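Local structure of cutinase-like protein (Cryptococcus sp., 2CZQ) at residues Thr35-Gly40 with Phe196-Leu201; Cys125-Asn130 with Gln190-Lys195. The protein probably hydrolyses carboxylic esters, as a cutinase-like enzyme built on the alpha/beta hydrolase fold. One frame throughout, in Å; residues are numbered along the deposited sequence. Where two conformers were deposited one is given.

Contact 1: residues Thr35-Gly40 with Phe196-Leu201; sequences TAALSG and FAVNKL
Val198 meets the end of helix 28-37 with both of its methyls, each on a different residue. CG1, set anti to the backbone N (chi1 169°), lies 4.0 Å from Leu38 CD1. CG2, beside that same N, reaches the methyl of Ala37, with 4.1 Å between Val198 CG2 and Ala37 CB. The fork of the valine therefore straddles the two consecutive residues at which the helix stops: Ala37 is still helical, while Leu38 has swung into an extended conformation. Leu38 CD1 also rests against the backbone here, 4.0 Å from Val198 O. Outside the pair, Val198 packs on Ala205 close to the C-terminus.

In alpha/beta hydrolase terms, this is where the first and last helices of the chain, 28-37 and 187-200, pack side by side over one face of the central parallel sheet. The side chains that meet between these two segments are apolar, and no hydrogen bond passes between them. The backbones come closest at Leu38 and Val198, whose CA atoms are 7.3 Å apart.

Leu201, three residues beyond Val198, turns back toward Leu38, and the two leucine side chains cross obliquely. The chain of Leu38 is extended (chi2 179°), carrying CD1 far enough to sit 3.8 Å from Leu201 CB and 4.1 Å from Leu201 CD1. Of the two Leu38 methyls it is CD1 that does the touching. It lies between Val198 CG1 and Val198 O on the one hand and Leu201 CB and CD1 on the other, while CD2 stays farther off. Beneath it, Leu201 continues inward onto Tyr9, Ile80 and the Cys6-Cys78 disulfide, while Leu201 O accepts a hydrogen bond from Ser3 OG.

Contact 2: residues Cys125-Asn130 with Gln190-Lys195; sequences CNVDSN and QTMGYK
Met192 makes this contact single-handed from the helix side: its methyl CE points at a backbone oxygen, 3.6 Å from Asp128 O, with no hydrogen bond joining the two segments. The packing ties helix 187-200, the last of this alpha/beta hydrolase fold, to strand 126-127 at the edge of the parallel sheet and to the turn that follows it. With CG anti to the backbone N, the methionine stands out from its helix, and a bend at chi3 (49°) tucks CE under the turn. SD and CE both lie along Val127 CG2, the sulfur 3.9 Å away and the methyl 4.0 Å, the two side chains running antiparallel alongside one another. Val160 of the neighbouring strand 157-160 touches both.

The carbonyl that CE meets belongs to an Asx turn. Asp128 is held through both carboxylate oxygens: OD2 pairs with Thr134 OG1, and OD1 takes the backbone N-H of Gly132. Across the turn itself, Asn130 N donates to Asp128 OD1 over 2.9 Å, in a bent bond (141°). It arrives on the anti side of OD1, 27° out of the carboxylate plane.

Overall arrangement
Both contacts draw on helix 187-200. Contact 2 takes its middle turns and contact 1 its C-terminal end, with Lys195 and Phe196 adjoining. Their centres are 15 Å apart, yet they meet where Ala37 CB lies 4.3 Å from Tyr194 CE2. Along the chain the order is 35-40, 125-130, 190-195, 196-201, so the last helix returns to two regions laid down much earlier. One is the end of the first helix, 28-37; the other is strand 126-127 at one edge of the parallel sheet. Lying over the sheet, helix 187-200 thus links the chain termini with the side of the molecule that carries the putative Ser-His-Asp triad, near Ser129.

Contact 1: residues Thr35-Gly40 with Phe196-Leu201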
loop_
_atom_site.group_PDB
_atom_site.type_symbol
_atom_site.label_atom_id
_atom_site.label_comp_id
_atom_site.label_asym_id
_atom_site.label_seq_id
_atom_site.Cartn_x
_atom_site.Cartn_y
_atom_site.Cartn_z
ATOM N N THR A 35 6.481 13.798 0.762
ATOM C CA THR A 35 7.864 14.199 1.007
ATOM C C THR A 35 8.039 15.712 1.021
ATOM O O THR A 35 8.941 16.210 1.683
ATOM C CB THR A 35 8.861 13.545 0.031
ATOM O OG1 THR A 35 8.500 13.839 -1.328
ATOM C CG2 THR A 35 8.841 12.015 0.170
ATOM N N ALA A 36 7.182 16.438 0.307
ATOM C CA ALA A 36 7.201 17.898 0.374
ATOM C C ALA A 36 6.612 18.412 1.685
ATOM O O ALA A 36 7.012 19.472 2.174
ATOM C CB ALA A 36 6.465 18.511 -0.813
ATOM N N ALA A 37 5.675 17.659 2.255
ATOM C CA ALA A 37 5.001 18.066 3.488
ATOM C C ALA A 37 5.833 17.784 4.735
ATOM O O ALA A 37 5.837 18.580 5.678
ATOM C CB ALA A 37 3.641 17.391 3.598
ATOM N N LEU A 38 6.524 16.649 4.735
ATOM C CA LEU A 38 7.277 16.190 5.895
ATOM C C LEU A 38 8.713 15.890 5.530
ATOM O O LEU A 38 8.985 15.084 4.643
ATOM C CB LEU A 38 6.643 14.935 6.500
ATOM C CG LEU A 38 5.295 15.070 7.202
ATOM C CD1 LEU A 38 4.852 13.701 7.688
ATOM C CD2 LEU A 38 5.347 16.068 8.359
ATOM N N SER A 39 9.629 16.542 6.232
ATOM C CA SER A 39 11.052 16.299 6.051
ATOM C C SER A 39 11.459 14.917 6.566
ATOM O O SER A 39 10.749 14.292 7.363
ATOM C CB SER A 39 11.860 17.378 6.770
ATOM O OG SER A 39 11.606 17.335 8.161
ATOM N N GLY A 40 12.617 14.458 6.107
ATOM C CA GLY A 40 13.190 13.210 6.577
ATOM C C GLY A 40 12.677 11.976 5.866
ATOM O O GLY A 40 12.896 10.856 6.337
ATOM N N PHE A 196 -3.463 10.356 4.208
ATOM C CA PHE A 196 -3.348 9.159 5.034
ATOM C C PHE A 196 -1.922 9.017 5.563
ATOM O O PHE A 196 -1.708 8.877 6.770
ATOM C CB PHE A 196 -3.752 7.930 4.215
ATOM C CG PHE A 196 -3.496 6.615 4.896
ATOM C CD1 PHE A 196 -4.372 6.131 5.857
ATOM C CD2 PHE A 196 -2.391 5.841 4.548
ATOM C CE1 PHE A 196 -4.148 4.899 6.466
ATOM C CE2 PHE A 196 -2.161 4.616 5.157
ATOM C CZ PHE A 196 -3.044 4.145 6.112
ATOM N N ALA A 197 -0.952 9.069 4.656
ATOM C CA ALA A 197 0.447 8.905 5.033
ATOM C C ALA A 197 0.909 10.002 5.983
ATOM O O ALA A 197 1.501 9.714 7.019
ATOM C CB ALA A 197 1.326 8.863 3.812
ATOM N N VAL A 198 0.643 11.261 5.642
ATOM C CA VAL A 198 1.115 12.362 6.477
ATOM C C VAL A 198 0.522 12.251 7.883
ATOM O O VAL A 198 1.234 12.391 8.883
ATOM C CB VAL A 198 0.835 13.739 5.840
ATOM C CG1 VAL A 198 1.082 14.866 6.836
ATOM C CG2 VAL A 198 1.704 13.929 4.608
ATOM N N ASN A 199 -0.773 11.965 7.965
ATOM C CA ASN A 199 -1.413 11.813 9.267
ATOM C C ASN A 199 -0.874 10.627 10.063
ATOM O O ASN A 199 -0.585 10.764 11.251
ATOM C CB ASN A 199 -2.931 11.737 9.125
ATOM C CG ASN A 199 -3.570 13.104 9.082
ATOM O OD1 ASN A 199 -3.819 13.713 10.120
ATOM N ND2 ASN A 199 -3.820 13.605 7.881
ATOM N N LYS A 200 -0.699 9.478 9.414
ATOM C CA LYS A 200 -0.148 8.314 10.107
ATOM C C LYS A 200 1.284 8.560 10.581
ATOM O O LYS A 200 1.701 8.007 11.600
ATOM C CB LYS A 200 -0.218 7.055 9.239
ATOM C CG LYS A 200 -1.631 6.520 8.986
ATOM C CD LYS A 200 -2.346 6.148 10.274
ATOM C CE LYS A 200 -3.634 5.398 9.989
ATOM N NZ LYS A 200 -4.550 5.391 11.167
ATOM N N LEU A 201 2.021 9.386 9.841
ATOM C CA LEU A 201 3.392 9.743 10.198
ATOM C C LEU A 201 3.478 10.823 11.271
ATOM O O LEU A 201 4.579 11.174 11.697
ATOM C CB LEU A 201 4.171 10.180 8.958
ATOM C CG LEU A 201 4.443 9.080 7.930
ATOM C CD1 LEU A 201 4.926 9.692 6.622
ATOM C CD2 LEU A 201 5.429 8.046 8.460
#

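Contact 2: residues Cys125-Asn130 with Gln190-Lys195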
loop_
_atom_site.group_PDB
_atom_site.type_symbol
_atom_site.label_atom_id
_atom_site.label_comp_id
_atom_site.label_asym_id
_atom_site.label_seq_id
_atom_site.Cartn_x
_atom_site.Cartn_y
_atom_site.Cartn_z
ATOM N N CYS A 125 -11.084 -1.200 6.409
ATOM C CA CYS A 125 -10.041 -0.467 5.695
ATOM C C CYS A 125 -10.426 -0.208 4.238
ATOM O O CYS A 125 -9.752 0.570 3.561
ATOM C CB CYS A 125 -8.705 -1.222 5.739
ATOM S SG CYS A 125 -8.779 -2.958 5.215
ATOM N N ASN A 126 -11.483 -0.861 3.749
ATOM C CA ASN A 126 -11.818 -0.803 2.330
ATOM C C ASN A 126 -12.588 0.466 1.997
ATOM O O ASN A 126 -13.677 0.695 2.532
ATOM C CB ASN A 126 -12.720 -1.974 1.918
ATOM C CG ASN A 126 -12.080 -3.358 2.043
ATOM O OD1 ASN A 126 -10.886 -3.432 2.348
ATOM N ND2 ASN A 126 -12.829 -4.424 1.828
ATOM N N VAL A 127 -12.041 1.262 1.086
ATOM C CA VAL A 127 -12.746 2.423 0.550
ATOM C C VAL A 127 -12.650 2.442 -0.971
ATOM O O VAL A 127 -11.809 1.752 -1.569
ATOM C CB VAL A 127 -12.218 3.764 1.122
ATOM C CG1 VAL A 127 -12.381 3.827 2.634
ATOM C CG2 VAL A 127 -10.778 4.012 0.709
ATOM N N ASP A 128 -13.513 3.237 -1.595
ATOM C CA ASP A 128 -13.460 3.443 -3.035
ATOM C C ASP A 128 -12.618 4.685 -3.356
ATOM O O ASP A 128 -12.001 5.270 -2.467
ATOM C CB ASP A 128 -14.870 3.503 -3.635
ATOM C CG ASP A 128 -15.715 4.622 -3.071
ATOM O OD1 ASP A 128 -15.175 5.728 -2.819
ATOM O OD2 ASP A 128 -16.944 4.472 -2.879
ATOM N N SER A 129 -12.574 5.083 -4.624
ATOM C CA SER A 129 -11.683 6.166 -5.042
ATOM C C SER A 129 -12.079 7.526 -4.480
ATOM O O SER A 129 -11.291 8.469 -4.529
ATOM C CB SER A 129 -11.611 6.237 -6.560
ATOM O OG SER A 129 -11.114 5.017 -7.060
ATOM N N ASN A 130 -13.302 7.617 -3.962
ATOM C CA ASN A 130 -13.810 8.836 -3.344
ATOM C C ASN A 130 -13.805 8.752 -1.822
ATOM O O ASN A 130 -14.306 9.649 -1.144
ATOM C CB ASN A 130 -15.222 9.139 -3.856
ATOM C CG ASN A 130 -15.269 9.315 -5.357
ATOM O OD1 ASN A 130 -14.539 10.129 -5.914
ATOM N ND2 ASN A 130 -16.111 8.533 -6.022
ATOM N N GLN A 190 -4.988 9.908 -5.049
ATOM C CA GLN A 190 -3.698 10.505 -4.730
ATOM C C GLN A 190 -3.791 11.362 -3.472
ATOM O O GLN A 190 -2.941 11.276 -2.591
ATOM C CB GLN A 190 -3.145 11.309 -5.910
ATOM C CG GLN A 190 -2.779 10.458 -7.126
ATOM C CD GLN A 190 -1.794 9.360 -6.785
ATOM O OE1 GLN A 190 -0.766 9.617 -6.159
ATOM N NE2 GLN A 190 -2.109 8.130 -7.182
ATOM N N THR A 191 -4.844 12.166 -3.372
ATOM C CA THR A 191 -4.999 13.033 -2.213
ATOM C C THR A 191 -5.232 12.222 -0.947
ATOM O O THR A 191 -4.634 12.501 0.091
ATOM C CB THR A 191 -6.126 14.033 -2.441
ATOM O OG1 THR A 191 -5.866 14.758 -3.653
ATOM C CG2 THR A 191 -6.147 15.079 -1.325
ATOM N N MET A 192 -6.092 11.216 -1.032
ATOM C CA MET A 192 -6.351 10.353 0.110
ATOM C C MET A 192 -5.071 9.686 0.593
ATOM O O MET A 192 -4.839 9.597 1.796
ATOM C CB MET A 192 -7.383 9.312 -0.293
ATOM C CG MET A 192 -7.914 8.445 0.807
ATOM S SD MET A 192 -9.437 7.631 0.291
ATOM C CE MET A 192 -8.998 6.928 -1.321
ATOM N N GLY A 193 -4.253 9.209 -0.342
ATOM C CA GLY A 193 -3.007 8.542 0.006
ATOM C C GLY A 193 -2.007 9.462 0.681
ATOM O O GLY A 193 -1.328 9.065 1.631
ATOM N N TYR A 194 -1.917 10.693 0.184
ATOM C CA TYR A 194 -1.045 11.703 0.770
ATOM C C TYR A 194 -1.508 12.065 2.185
ATOM O O TYR A 194 -0.707 12.069 3.119
ATOM C CB TYR A 194 -0.933 12.927 -0.161
ATOM C CG TYR A 194 -1.023 14.266 0.529
ATOM C CD1 TYR A 194 -2.180 15.036 0.433
ATOM C CD2 TYR A 194 0.037 14.760 1.286
ATOM C CE1 TYR A 194 -2.280 16.263 1.069
ATOM C CE2 TYR A 194 -0.056 15.986 1.927
ATOM C CZ TYR A 194 -1.215 16.730 1.815
ATOM O OH TYR A 194 -1.297 17.936 2.465
ATOM N N LYS A 195 -2.801 12.344 2.353
ATOM C CA LYS A 195 -3.308 12.713 3.670
ATOM C C LYS A 195 -3.167 11.570 4.667
ATOM O O LYS A 195 -2.792 11.789 5.824
ATOM C CB LYS A 195 -4.762 13.173 3.593
ATOM C CG LYS A 195 -4.926 14.508 2.905
ATOM C CD LYS A 195 -6.320 15.085 3.039
ATOM C CE LYS A 195 -6.366 16.439 2.349
ATOM N NZ LYS A 195 -7.640 17.183 2.541
#